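Local coordinates for protein putative mandelate racemase (Bordetella bronchiseptica, PDB 3OZY) that is of unknown function but, as a magnesium-binding member of the enolase superfamily, probably acts on a sugar acid related to m-xylarate, at residues Arg140-Ser145 and Glu197-Ala202; Cys223-Glu228 and Pro325-Trp330; Asp153-Glu158 and Ala182-Ala187. All coordinates share one frame; numbering follows the deposited sequence.

Interaction 1: Arg140-Ser145 and Glu197-Ala202. With MG (magnesium ion), chain C.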
ATOM      1  N   ARG A 140     -12.091 -28.371   7.383  1.00  8.23           N
ATOM      2  CA  ARG A 140     -12.991 -28.375   6.232  1.00 10.00           C
ATOM      3  C   ARG A 140     -12.525 -27.406   5.146  1.00  9.44           C
ATOM      4  O   ARG A 140     -12.317 -26.213   5.415  1.00  8.92           O
ATOM      5  CB  ARG A 140     -14.411 -28.021   6.663  1.00 10.47           C
ATOM      6  CG  ARG A 140     -15.394 -28.072   5.514  1.00 11.42           C
ATOM      7  CD  ARG A 140     -16.638 -27.292   5.840  1.00 27.76           C
ATOM      8  NE  ARG A 140     -17.750 -27.684   4.985  1.00 21.76           N
ATOM      9  CZ  ARG A 140     -18.984 -27.238   5.142  1.00 17.71           C
ATOM     10  NH1 ARG A 140     -19.247 -26.385   6.126  1.00 35.74           N
ATOM     11  NH2 ARG A 140     -19.953 -27.642   4.328  1.00 27.50           N
ATOM     12  N   ALA A 141     -12.359 -27.924   3.930  1.00  8.44           N
ATOM     13  CA  ALA A 141     -11.861 -27.140   2.800  1.00  8.18           C
ATOM     14  C   ALA A 141     -12.965 -26.810   1.805  1.00  8.19           C
ATOM     15  O   ALA A 141     -14.014 -27.471   1.762  1.00  9.08           O
ATOM     16  CB  ALA A 141     -10.735 -27.885   2.084  1.00  8.09           C
ATOM     17  N   TYR A 142     -12.733 -25.786   0.998  1.00  6.49           N
ATOM     18  CA  TYR A 142     -13.611 -25.500  -0.116  1.00  7.48           C
ATOM     19  C   TYR A 142     -12.812 -25.401  -1.398  1.00  6.39           C
ATOM     20  O   TYR A 142     -11.653 -24.984  -1.389  1.00  7.39           O
ATOM     21  CB  TYR A 142     -14.443 -24.237   0.117  1.00  7.03           C
ATOM     22  CG  TYR A 142     -13.745 -22.885   0.014  1.00  6.87           C
ATOM     23  CD1 TYR A 142     -13.587 -22.249  -1.218  1.00  7.40           C
ATOM     24  CD2 TYR A 142     -13.332 -22.201   1.160  1.00  5.96           C
ATOM     25  CE1 TYR A 142     -13.011 -20.985  -1.309  1.00  6.37           C
ATOM     26  CE2 TYR A 142     -12.742 -20.945   1.077  1.00  7.14           C
ATOM     27  CZ  TYR A 142     -12.587 -20.340  -0.156  1.00  6.17           C
ATOM     28  OH  TYR A 142     -12.021 -19.075  -0.267  1.00  7.34           O
ATOM     29  N   ALA A 143     -13.452 -25.769  -2.504  1.00  7.77           N
ATOM     30  CA  ALA A 143     -12.812 -25.754  -3.812  1.00  6.81           C
ATOM     31  C   ALA A 143     -12.844 -24.339  -4.367  1.00  6.84           C
ATOM     32  O   ALA A 143     -13.919 -23.768  -4.572  1.00  7.69           O
ATOM     33  CB  ALA A 143     -13.532 -26.721  -4.761  1.00  7.96           C
ATOM     34  N   SER A 144     -11.661 -23.789  -4.624  1.00  6.82           N
ATOM     35  CA  SER A 144     -11.526 -22.419  -5.081  1.00  6.81           C
ATOM     36  C   SER A 144     -10.923 -22.406  -6.490  1.00  7.38           C
ATOM     37  O   SER A 144      -9.768 -22.796  -6.640  1.00  7.53           O
ATOM     38  CB  SER A 144     -10.600 -21.681  -4.107  1.00  8.27           C
ATOM     39  OG  SER A 144     -10.472 -20.316  -4.453  1.00  7.60           O
ATOM     40  N   SER A 145     -11.656 -21.999  -7.534  1.00  7.16           N
ATOM     41  CA  SER A 145     -13.074 -21.638  -7.555  1.00  7.06           C
ATOM     42  C   SER A 145     -13.603 -22.031  -8.930  1.00  7.52           C
ATOM     43  O   SER A 145     -12.836 -22.415  -9.811  1.00  8.78           O
ATOM     44  CB  SER A 145     -13.257 -20.122  -7.428  1.00  6.60           C
ATOM     45  OG  SER A 145     -12.905 -19.647  -6.141  1.00  7.59           O
ATOM     46  N   GLU A 197     -21.953 -26.136   0.868  1.00  7.50           N
ATOM     47  CA  GLU A 197     -21.875 -24.682   1.008  1.00  7.82           C
ATOM     48  C   GLU A 197     -21.422 -24.052  -0.295  1.00  8.54           C
ATOM     49  O   GLU A 197     -20.483 -24.536  -0.932  1.00  9.21           O
ATOM     50  CB  GLU A 197     -20.933 -24.264   2.137  1.00  9.60           C
ATOM     51  CG  GLU A 197     -21.327 -24.785   3.526  1.00  9.19           C
ATOM     52  CD  GLU A 197     -22.596 -24.160   4.094  1.00 12.42           C
ATOM     53  OE1 GLU A 197     -23.125 -23.170   3.534  1.00 11.17           O
ATOM     54  OE2 GLU A 197     -23.056 -24.651   5.149  1.00 20.23           O
ATOM     55  N   ILE A 198     -22.102 -22.985  -0.701  1.00  6.89           N
ATOM     56  CA  ILE A 198     -21.732 -22.261  -1.904  1.00  8.14           C
ATOM     57  C   ILE A 198     -21.331 -20.849  -1.516  1.00  6.85           C
ATOM     58  O   ILE A 198     -22.122 -20.105  -0.917  1.00  7.98           O
ATOM     59  CB  ILE A 198     -22.888 -22.237  -2.938  1.00  8.00           C
ATOM     60  CG1 ILE A 198     -23.264 -23.663  -3.365  1.00  8.60           C
ATOM     61  CG2 ILE A 198     -22.500 -21.414  -4.155  1.00 10.11           C
ATOM     62  CD1 ILE A 198     -24.511 -23.739  -4.234  1.00  8.79           C
ATOM     63  N   LEU A 199     -20.092 -20.505  -1.846  1.00  6.48           N
ATOM     64  CA  LEU A 199     -19.506 -19.197  -1.568  1.00  5.69           C
ATOM     65  C   LEU A 199     -19.457 -18.419  -2.876  1.00  6.82           C
ATOM     66  O   LEU A 199     -19.364 -19.021  -3.942  1.00  6.94           O
ATOM     67  CB  LEU A 199     -18.077 -19.378  -1.056  1.00  7.11           C
ATOM     68  CG  LEU A 199     -17.862 -19.994   0.332  1.00  6.07           C
ATOM     69  CD1 LEU A 199     -18.575 -21.327   0.545  1.00  8.13           C
ATOM     70  CD2 LEU A 199     -16.366 -20.146   0.551  1.00  8.61           C
ATOM     71  N   VAL A 200     -19.515 -17.092  -2.804  1.00  7.73           N
ATOM     72  CA  VAL A 200     -19.478 -16.248  -3.993  1.00  8.21           C
ATOM     73  C   VAL A 200     -18.405 -15.172  -3.809  1.00  6.68           C
ATOM     74  O   VAL A 200     -18.199 -14.693  -2.682  1.00  8.18           O
ATOM     75  CB  VAL A 200     -20.864 -15.605  -4.224  1.00  9.94           C
ATOM     76  CG1 VAL A 200     -20.797 -14.485  -5.234  1.00 15.87           C
ATOM     77  CG2 VAL A 200     -21.879 -16.671  -4.656  1.00  9.83           C
ATOM     78  N   ASP A 201     -17.716 -14.809  -4.892  1.00  6.64           N
ATOM     79  CA  ASP A 201     -16.599 -13.870  -4.831  1.00  5.84           C
ATOM     80  C   ASP A 201     -16.652 -12.960  -6.052  1.00  6.76           C
ATOM     81  O   ASP A 201     -16.522 -13.438  -7.188  1.00  6.70           O
ATOM     82  CB  ASP A 201     -15.294 -14.674  -4.796  1.00  6.77           C
ATOM     83  CG  ASP A 201     -14.053 -13.814  -4.707  1.00  6.96           C
ATOM     84  OD1 ASP A 201     -14.130 -12.576  -4.851  1.00  6.86           O
ATOM     85  OD2 ASP A 201     -12.967 -14.413  -4.520  1.00  7.71           O
ATOM     86  N   ALA A 202     -16.865 -11.661  -5.816  1.00  6.64           N
ATOM     87  CA  ALA A 202     -17.017 -10.690  -6.895  1.00  6.76           C
ATOM     88  C   ALA A 202     -15.721  -9.959  -7.253  1.00  5.97           C
ATOM     89  O   ALA A 202     -15.724  -9.152  -8.170  1.00  7.18           O
ATOM     90  CB  ALA A 202     -18.111  -9.673  -6.558  1.00  7.76           C
TER
HETATM   91 MG    MG C 390     -11.027 -13.737  -3.434  1.00  7.94          MG
HETATM   92  O   HOH W   1     -21.801 -26.133   6.881  1.00 31.13           O
HETATM   93  O   HOH W   2     -11.757 -11.748  -4.113  1.00  9.12           O
HETATM   94  O   HOH W   3      -9.783 -13.462  -5.437  1.00 12.10           O
HETATM   95  O   HOH W   4     -10.057 -15.898  -3.411  1.00  9.83           O
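R140 meets E197 at the N-terminal ends of their strands. With CG anti to the backbone N (chi1 -177°) and the chain extended, the arginine lays its guanidinium beside the aliphatic part of the glutamate: NH2 is 3.3 Å from E197 CG. Guanidinium and carboxylate planes stand 75° apart, and R140 NH1 stays 4.3 Å from E197 OE2, too far for a salt bridge. One water closes that gap, accepting from R140 NH1 at 2.7 Å and donating to E197 OE2 at 2.6 Å; R140 NE hydrogen-bonds T168 OG1. Two residues on, Y142 turns one ring face to L199, whose CD2 methyl sits 3.6 Å from the ring centroid and 5° off the normal, a clean CH-pi contact. The Y142 hydroxyl hydrogen-bonds K171. Further along, S144 OG reaches E329, while on strand 197-201 D201 OD2 binds magnesium at 2.3 Å. Within the beta-alpha barrel, strand 169-173 lies between these two strands in the sheet, so the side chains meet over the inner face of strand 169-173, where Y142 and E197 both touch A169. I198 and V200 face outward, onto helix 178-192.

Interaction 2: Cys223-Glu228 and Pro325-Trp330. With MG (magnesium ion), chain C.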
ATOM      1  N   CYS A 223     -26.341 -18.857   0.240  1.00  6.49           N
ATOM      2  CA  CYS A 223     -24.883 -18.798   0.135  1.00  7.07           C
ATOM      3  C   CYS A 223     -24.193 -18.530   1.468  1.00  6.98           C
ATOM      4  O   CYS A 223     -24.689 -17.778   2.309  1.00  8.08           O
ATOM      5  CB  CYS A 223     -24.459 -17.755  -0.894  1.00  7.54           C
ATOM      6  SG  CYS A 223     -24.936 -18.185  -2.571  1.00  9.54           S
ATOM      7  N   TYR A 224     -23.027 -19.136   1.651  1.00  6.34           N
ATOM      8  CA  TYR A 224     -22.266 -19.007   2.891  1.00  6.88           C
ATOM      9  C   TYR A 224     -21.675 -17.602   3.082  1.00  5.54           C
ATOM     10  O   TYR A 224     -21.770 -17.013   4.168  1.00  6.34           O
ATOM     11  CB  TYR A 224     -21.156 -20.063   2.916  1.00  7.55           C
ATOM     12  CG  TYR A 224     -20.456 -20.196   4.247  1.00  7.19           C
ATOM     13  CD1 TYR A 224     -20.991 -20.988   5.264  1.00  8.37           C
ATOM     14  CD2 TYR A 224     -19.250 -19.548   4.489  1.00  7.74           C
ATOM     15  CE1 TYR A 224     -20.347 -21.108   6.483  1.00  7.79           C
ATOM     16  CE2 TYR A 224     -18.603 -19.665   5.706  1.00  7.57           C
ATOM     17  CZ  TYR A 224     -19.148 -20.441   6.696  1.00  7.15           C
ATOM     18  OH  TYR A 224     -18.500 -20.548   7.909  1.00  9.97           O
ATOM     19  N   TRP A 225     -21.046 -17.070   2.037  1.00  6.04           N
ATOM     20  CA  TRP A 225     -20.494 -15.725   2.094  1.00  5.36           C
ATOM     21  C   TRP A 225     -20.457 -15.052   0.737  1.00  6.27           C
ATOM     22  O   TRP A 225     -20.580 -15.722  -0.294  1.00  6.68           O
ATOM     23  CB  TRP A 225     -19.130 -15.680   2.804  1.00  6.50           C
ATOM     24  CG  TRP A 225     -17.868 -16.148   2.073  1.00  5.71           C
ATOM     25  CD1 TRP A 225     -17.491 -15.921   0.765  1.00  7.10           C
ATOM     26  CD2 TRP A 225     -16.769 -16.812   2.699  1.00  6.96           C
ATOM     27  NE1 TRP A 225     -16.229 -16.459   0.543  1.00  6.73           N
ATOM     28  CE2 TRP A 225     -15.768 -17.004   1.720  1.00  5.48           C
ATOM     29  CE3 TRP A 225     -16.544 -17.281   3.998  1.00  6.50           C
ATOM     30  CZ2 TRP A 225     -14.559 -17.651   2.009  1.00  6.16           C
ATOM     31  CZ3 TRP A 225     -15.349 -17.919   4.284  1.00  6.72           C
ATOM     32  CH2 TRP A 225     -14.372 -18.102   3.296  1.00  6.97           C
ATOM     33  N   PHE A 226     -20.317 -13.726   0.780  1.00  5.36           N
ATOM     34  CA  PHE A 226     -20.219 -12.823  -0.370  1.00  5.49           C
ATOM     35  C   PHE A 226     -18.865 -12.135  -0.189  1.00  5.72           C
ATOM     36  O   PHE A 226     -18.712 -11.256   0.673  1.00  6.58           O
ATOM     37  CB  PHE A 226     -21.354 -11.794  -0.259  1.00  6.40           C
ATOM     38  CG  PHE A 226     -21.611 -10.965  -1.496  1.00  5.45           C
ATOM     39  CD1 PHE A 226     -20.935 -11.173  -2.681  1.00  6.12           C
ATOM     40  CD2 PHE A 226     -22.599  -9.989  -1.452  1.00  7.08           C
ATOM     41  CE1 PHE A 226     -21.244 -10.409  -3.810  1.00  8.32           C
ATOM     42  CE2 PHE A 226     -22.909  -9.229  -2.556  1.00  8.34           C
ATOM     43  CZ  PHE A 226     -22.231  -9.428  -3.739  1.00  8.41           C
ATOM     44  N   GLU A 227     -17.878 -12.549  -0.980  1.00  6.14           N
ATOM     45  CA  GLU A 227     -16.488 -12.115  -0.830  1.00  6.05           C
ATOM     46  C   GLU A 227     -16.146 -10.987  -1.805  1.00  6.32           C
ATOM     47  O   GLU A 227     -16.567 -11.016  -2.967  1.00  5.85           O
ATOM     48  CB  GLU A 227     -15.574 -13.320  -1.049  1.00  5.80           C
ATOM     49  CG  GLU A 227     -14.110 -12.992  -1.194  1.00  6.25           C
ATOM     50  CD  GLU A 227     -13.248 -14.230  -1.183  1.00  6.23           C
ATOM     51  OE1 GLU A 227     -13.768 -15.327  -0.884  1.00  6.36           O
ATOM     52  OE2 GLU A 227     -12.037 -14.111  -1.465  1.00  7.16           O
ATOM     53  N   GLU A 228     -15.380 -10.004  -1.322  1.00  6.49           N
ATOM     54  CA  GLU A 228     -15.053  -8.796  -2.089  1.00  5.47           C
ATOM     55  C   GLU A 228     -16.235  -8.320  -2.933  1.00  5.72           C
ATOM     56  O   GLU A 228     -16.128  -8.134  -4.146  1.00  5.67           O
ATOM     57  CB  GLU A 228     -13.793  -8.982  -2.947  1.00  6.04           C
ATOM     58  CG  GLU A 228     -12.506  -9.066  -2.123  1.00  6.42           C
ATOM     59  CD  GLU A 228     -11.281  -8.767  -2.960  1.00  6.78           C
ATOM     60  OE1 GLU A 228     -11.283  -9.113  -4.166  1.00  7.89           O
ATOM     61  OE2 GLU A 228     -10.316  -8.176  -2.431  1.00  7.25           O
ATOM     62  N   PRO A 325     -14.645 -21.355  12.817  1.00 10.32           N
ATOM     63  CA  PRO A 325     -15.211 -22.404  11.960  1.00 10.36           C
ATOM     64  C   PRO A 325     -14.361 -22.528  10.708  1.00 10.37           C
ATOM     65  O   PRO A 325     -13.967 -21.521  10.118  1.00 12.86           O
ATOM     66  CB  PRO A 325     -16.590 -21.856  11.578  1.00 14.58           C
ATOM     67  CG  PRO A 325     -16.860 -20.722  12.518  1.00 26.99           C
ATOM     68  CD  PRO A 325     -15.532 -20.183  12.941  1.00 14.87           C
ATOM     69  N   ALA A 326     -14.079 -23.750  10.290  1.00  8.57           N
ATOM     70  CA  ALA A 326     -13.203 -23.956   9.142  1.00  9.24           C
ATOM     71  C   ALA A 326     -13.926 -23.765   7.813  1.00  8.61           C
ATOM     72  O   ALA A 326     -14.999 -24.329   7.599  1.00 10.13           O
ATOM     73  CB  ALA A 326     -12.583 -25.348   9.199  1.00 14.05           C
ATOM     74  N   MET A 327     -13.333 -22.971   6.930  1.00  8.24           N
ATOM     75  CA  MET A 327     -13.820 -22.837   5.562  1.00  6.95           C
ATOM     76  C   MET A 327     -12.574 -22.512   4.750  1.00  6.63           C
ATOM     77  O   MET A 327     -12.329 -21.363   4.367  1.00  7.84           O
ATOM     78  CB  MET A 327     -14.889 -21.743   5.461  1.00  7.00           C
ATOM     79  CG  MET A 327     -15.559 -21.628   4.083  1.00  6.63           C
ATOM     80  SD  MET A 327     -16.254 -23.170   3.440  1.00  7.86           S
ATOM     81  CE  MET A 327     -17.699 -23.332   4.485  1.00 11.34           C
ATOM     82  N   PHE A 328     -11.764 -23.546   4.542  1.00  7.48           N
ATOM     83  CA  PHE A 328     -10.372 -23.372   4.159  1.00  7.48           C
ATOM     84  C   PHE A 328     -10.180 -23.385   2.652  1.00  6.76           C
ATOM     85  O   PHE A 328     -10.460 -24.385   1.988  1.00  7.56           O
ATOM     86  CB  PHE A 328      -9.492 -24.454   4.787  1.00  8.23           C
ATOM     87  CG  PHE A 328      -8.039 -24.242   4.519  1.00  6.48           C
ATOM     88  CD1 PHE A 328      -7.353 -23.252   5.197  1.00  8.01           C
ATOM     89  CD2 PHE A 328      -7.369 -24.977   3.555  1.00  7.77           C
ATOM     90  CE1 PHE A 328      -6.020 -23.009   4.947  1.00  7.99           C
ATOM     91  CE2 PHE A 328      -6.029 -24.740   3.300  1.00  8.56           C
ATOM     92  CZ  PHE A 328      -5.355 -23.753   3.997  1.00  8.93           C
ATOM     93  N   GLU A 329      -9.678 -22.276   2.110  1.00  6.54           N
ATOM     94  CA  GLU A 329      -9.540 -22.121   0.664  1.00  6.98           C
ATOM     95  C   GLU A 329      -8.497 -23.066   0.066  1.00  7.22           C
ATOM     96  O   GLU A 329      -7.343 -23.081   0.491  1.00  7.42           O
ATOM     97  CB  GLU A 329      -9.192 -20.669   0.313  1.00  6.40           C
ATOM     98  CG  GLU A 329      -9.097 -20.438  -1.184  1.00  6.59           C
ATOM     99  CD  GLU A 329      -9.008 -18.973  -1.567  1.00  6.89           C
ATOM    100  OE1 GLU A 329      -8.401 -18.167  -0.819  1.00  6.71           O
ATOM    101  OE2 GLU A 329      -9.532 -18.615  -2.645  1.00  7.78           O
ATOM    102  N   TRP A 330      -8.915 -23.842  -0.936  1.00  6.82           N
ATOM    103  CA  TRP A 330      -8.002 -24.733  -1.646  1.00  8.19           C
ATOM    104  C   TRP A 330      -8.104 -24.538  -3.158  1.00  6.46           C
ATOM    105  O   TRP A 330      -9.093 -24.929  -3.778  1.00  7.68           O
ATOM    106  CB  TRP A 330      -8.238 -26.210  -1.278  1.00  8.09           C
ATOM    107  CG  TRP A 330      -7.064 -27.040  -1.700  1.00  9.05           C
ATOM    108  CD1 TRP A 330      -6.751 -27.426  -2.972  1.00  8.98           C
ATOM    109  CD2 TRP A 330      -6.013 -27.531  -0.858  1.00  9.29           C
ATOM    110  NE1 TRP A 330      -5.567 -28.127  -2.972  1.00 10.25           N
ATOM    111  CE2 TRP A 330      -5.101 -28.217  -1.686  1.00 10.53           C
ATOM    112  CE3 TRP A 330      -5.764 -27.476   0.517  1.00  9.33           C
ATOM    113  CZ2 TRP A 330      -3.950 -28.831  -1.185  1.00 12.05           C
ATOM    114  CZ3 TRP A 330      -4.629 -28.090   1.016  1.00 11.45           C
ATOM    115  CH2 TRP A 330      -3.731 -28.754   0.164  1.00 10.82           C
TER
HETATM  116 MG    MG C 390     -11.027 -13.737  -3.434  1.00  7.94          MG
HETATM  117  O   HOH W   5     -10.296 -15.937  -0.136  1.00  8.28           O
HETATM  118  O   HOH W   2     -11.757 -11.748  -4.113  1.00  9.12           O
HETATM  119  O   HOH W   4     -10.057 -15.898  -3.411  1.00  9.83           O
HETATM  120  O   HOH W   3      -9.783 -13.462  -5.437  1.00 12.10           O
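M327 reaches Y224 and W225 with different parts of its side chain. CG is anti to the backbone N (chi1 -174°), and bends at chi2 and chi3 then fold the thioether back, which brings CE over the middle of the Y224 ring, 3.8 Å from its centroid and close to the normal. M327 SD lies farther off, 5.0 Å from that centroid but still above the face, making this a Met-aromatic contact as well as a CH-pi one. W225 and M327 run alongside each other, pointing opposite ways, and W225 CZ3 comes within 3.7 Å of M327 CG. With chi1 at 77° the indole also turns its NE1 toward E227 OE1, a weak hydrogen bond. The extended E227 side chain carries its other oxygen, OE2, to magnesium at 2.2 Å. E329 does not touch E227 directly: one water donates to E227 OE2 at 2.9 Å and to E329 OE1 at 3.0 Å, and a metal-bound water donates to E329 OE2. K171 forms salt bridges to both carboxylates. An apolar layer at the barrel floor thus adjoins a site where lysine, waters and magnesium probably offset the crowded acids.

Interaction 3: Asp153-Glu158 and Ala182-Ala187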
ATOM      1  N   ASP A 153     -25.663 -24.673 -16.554  1.00 10.50           N
ATOM      2  CA  ASP A 153     -25.472 -26.118 -16.477  1.00 11.98           C
ATOM      3  C   ASP A 153     -24.009 -26.474 -16.270  1.00  8.82           C
ATOM      4  O   ASP A 153     -23.695 -27.423 -15.562  1.00 10.32           O
ATOM      5  CB  ASP A 153     -25.991 -26.821 -17.736  1.00 12.53           C
ATOM      6  CG  ASP A 153     -27.506 -26.853 -17.807  1.00 21.53           C
ATOM      7  OD1 ASP A 153     -28.166 -26.691 -16.755  1.00 21.61           O
ATOM      8  OD2 ASP A 153     -28.031 -27.052 -18.924  1.00 26.18           O
ATOM      9  N   GLN A 154     -23.120 -25.721 -16.912  1.00 10.55           N
ATOM     10  CA  GLN A 154     -21.686 -25.961 -16.770  1.00  9.61           C
ATOM     11  C   GLN A 154     -21.190 -25.629 -15.363  1.00  9.66           C
ATOM     12  O   GLN A 154     -20.367 -26.346 -14.807  1.00  9.57           O
ATOM     13  CB  GLN A 154     -20.906 -25.159 -17.810  1.00  9.52           C
ATOM     14  CG  GLN A 154     -21.159 -25.639 -19.233  1.00  8.27           C
ATOM     15  CD  GLN A 154     -20.736 -24.628 -20.264  1.00 10.02           C
ATOM     16  OE1 GLN A 154     -20.158 -23.592 -19.938  1.00  9.41           O
ATOM     17  NE2 GLN A 154     -21.020 -24.919 -21.537  1.00 10.10           N
ATOM     18  N   ALA A 155     -21.692 -24.538 -14.792  1.00  9.25           N
ATOM     19  CA  ALA A 155     -21.333 -24.173 -13.423  1.00  9.35           C
ATOM     20  C   ALA A 155     -21.804 -25.261 -12.461  1.00  7.92           C
ATOM     21  O   ALA A 155     -21.080 -25.669 -11.553  1.00  9.10           O
ATOM     22  CB  ALA A 155     -21.931 -22.813 -13.050  1.00 10.22           C
ATOM     23  N   ALA A 156     -23.019 -25.759 -12.680  1.00  9.20           N
ATOM     24  CA  ALA A 156     -23.545 -26.844 -11.865  1.00  9.80           C
ATOM     25  C   ALA A 156     -22.725 -28.122 -12.037  1.00  9.50           C
ATOM     26  O   ALA A 156     -22.430 -28.806 -11.063  1.00  9.74           O
ATOM     27  CB  ALA A 156     -25.026 -27.091 -12.177  1.00 10.11           C
ATOM     28  N   ASP A 157     -22.357 -28.435 -13.278  1.00  9.73           N
ATOM     29  CA  ASP A 157     -21.520 -29.605 -13.560  1.00 10.94           C
ATOM     30  C   ASP A 157     -20.191 -29.498 -12.823  1.00  9.74           C
ATOM     31  O   ASP A 157     -19.726 -30.460 -12.217  1.00 10.88           O
ATOM     32  CB  ASP A 157     -21.228 -29.732 -15.061  1.00 10.73           C
ATOM     33  CG  ASP A 157     -22.400 -30.284 -15.858  1.00 14.88           C
ATOM     34  OD1 ASP A 157     -23.359 -30.829 -15.264  1.00 13.99           O
ATOM     35  OD2 ASP A 157     -22.350 -30.166 -17.101  1.00 14.87           O
ATOM     36  N   GLU A 158     -19.563 -28.325 -12.888  1.00  9.35           N
ATOM     37  CA  GLU A 158     -18.270 -28.181 -12.239  1.00  9.76           C
ATOM     38  C   GLU A 158     -18.401 -28.322 -10.720  1.00  9.26           C
ATOM     39  O   GLU A 158     -17.581 -28.988 -10.082  1.00 10.07           O
ATOM     40  CB  GLU A 158     -17.560 -26.879 -12.617  1.00 11.20           C
ATOM     41  CG  GLU A 158     -16.170 -26.867 -12.018  1.00 14.63           C
ATOM     42  CD  GLU A 158     -15.276 -25.738 -12.475  1.00 14.40           C
ATOM     43  OE1 GLU A 158     -15.645 -24.982 -13.404  1.00 10.79           O
ATOM     44  OE2 GLU A 158     -14.175 -25.636 -11.876  1.00 14.01           O
ATOM     45  N   ALA A 182     -26.478 -15.031 -11.321  1.00 10.36           N
ATOM     46  CA  ALA A 182     -27.655 -15.519 -10.614  1.00 12.46           C
ATOM     47  C   ALA A 182     -28.132 -16.846 -11.180  1.00 12.09           C
ATOM     48  O   ALA A 182     -28.483 -17.760 -10.439  1.00 11.58           O
ATOM     49  CB  ALA A 182     -28.785 -14.487 -10.658  1.00 12.48           C
ATOM     50  N   ALA A 183     -28.148 -16.954 -12.505  1.00 10.86           N
ATOM     51  CA  ALA A 183     -28.604 -18.190 -13.129  1.00 12.95           C
ATOM     52  C   ALA A 183     -27.661 -19.340 -12.778  1.00  9.05           C
ATOM     53  O   ALA A 183     -28.102 -20.455 -12.516  1.00 10.79           O
ATOM     54  CB  ALA A 183     -28.717 -18.019 -14.638  1.00 13.32           C
ATOM     55  N   ASN A 184     -26.360 -19.058 -12.755  1.00  9.34           N
ATOM     56  CA  ASN A 184     -25.373 -20.063 -12.375  1.00 10.42           C
ATOM     57  C   ASN A 184     -25.607 -20.556 -10.953  1.00 10.89           C
ATOM     58  O   ASN A 184     -25.618 -21.757 -10.682  1.00 11.82           O
ATOM     59  CB  ASN A 184     -23.956 -19.503 -12.499  1.00 11.56           C
ATOM     60  CG  ASN A 184     -23.539 -19.291 -13.929  1.00 11.63           C
ATOM     61  OD1 ASN A 184     -24.265 -19.630 -14.862  1.00 12.37           O
ATOM     62  ND2 ASN A 184     -22.340 -18.738 -14.114  1.00 14.52           N
ATOM     63  N   LEU A 185     -25.790 -19.615 -10.030  0.57 11.50           N
ATOM     64  CA  LEU A 185     -26.023 -19.965  -8.629  0.57 11.21           C
ATOM     65  C   LEU A 185     -27.287 -20.785  -8.442  0.57 11.71           C
ATOM     66  O   LEU A 185     -27.301 -21.760  -7.691  0.57 12.35           O
ATOM     67  CB  LEU A 185     -26.118 -18.708  -7.768  0.57 12.21           C
ATOM     68  CG  LEU A 185     -24.803 -18.041  -7.397  0.57 11.26           C
ATOM     69  CD1 LEU A 185     -25.101 -16.698  -6.766  0.57 11.74           C
ATOM     70  CD2 LEU A 185     -23.995 -18.922  -6.452  0.57  9.81           C
ATOM     71  N   ARG A 186     -28.358 -20.384  -9.116  1.00 11.11           N
ATOM     72  CA  ARG A 186     -29.605 -21.123  -8.996  1.00 12.92           C
ATOM     73  C   ARG A 186     -29.426 -22.561  -9.494  1.00 11.78           C
ATOM     74  O   ARG A 186     -29.899 -23.499  -8.869  1.00 12.95           O
ATOM     75  CB  ARG A 186     -30.757 -20.417  -9.721  1.00 13.69           C
ATOM     76  CG  ARG A 186     -31.164 -19.098  -9.069  1.00 18.81           C
ATOM     77  CD  ARG A 186     -32.448 -18.557  -9.668  1.00 22.36           C
ATOM     78  NE  ARG A 186     -32.587 -17.116  -9.472  1.00 30.10           N
ATOM     79  CZ  ARG A 186     -32.288 -16.212 -10.404  1.00 24.50           C
ATOM     80  NH1 ARG A 186     -31.832 -16.604 -11.589  1.00 26.27           N
ATOM     81  NH2 ARG A 186     -32.439 -14.922 -10.153  1.00 30.49           N
ATOM     82  N   ALA A 187     -28.720 -22.734 -10.610  1.00 10.79           N
ATOM     83  CA  ALA A 187     -28.501 -24.072 -11.154  1.00 11.82           C
ATOM     84  C   ALA A 187     -27.608 -24.895 -10.229  1.00 10.63           C
ATOM     85  O   ALA A 187     -27.840 -26.082 -10.012  1.00 11.94           O
ATOM     86  CB  ALA A 187     -27.891 -23.985 -12.548  1.00 13.15           C
TER
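A155 approaches N184, and A156 approaches A187, where the two helices come close enough for their backbones to lie almost against each other: the CA atoms of A155 and N184 are 5.9 Å apart, those of A156 and A187 5.7 Å. Both segments are regular helix, held by i to i+4 bonds such as D157 N to D153 O. One step along the first helix matches three along the second, so the helices do not run in step side by side. Small side chains allow the close approach. The methyl of A155 packs on the base of the asparagine, with A155 CB 3.9 Å from N184 CB and nearly as close to CG. A156 CB meets main chain as well as side chain, lying 3.7 Å from A187 O and 4.2 Å from A187 CB. The contact is van der Waals packing, methyl against methylene, methyl and a main-chain carbonyl. It joins two consecutive outer helices of the barrel, 152-164 and 178-192. P152 extends the interface onto A183, N184 and A187, and D157 adds a salt bridge to R191. On its other sides the second helix packs L185 against I198 and V200 of strand 197-201, and A182 and R186 against helix 208-220.

From the N terminus, strand 139-146 opens interaction 1, and helix 152-164 then opens interaction 3. Helix 178-192 closes interaction 3 first, a short helix-strand-helix loop that takes in strand 169-173; strand 197-201 then closes interaction 1, so the helix contact nests within the strand contact. Interaction 2 opens afterwards, at 223-228, and closes a much longer loop at 325-330, in series with the other two. In the barrel, the strands of interactions 1 and 2 are neighbours in pairs, 139-146 beside 328-331 and 197-201 beside 225-227. Both interactions line the interior and share the magnesium, whereas interaction 3 lies on the outer helical layer, connected inward through L185.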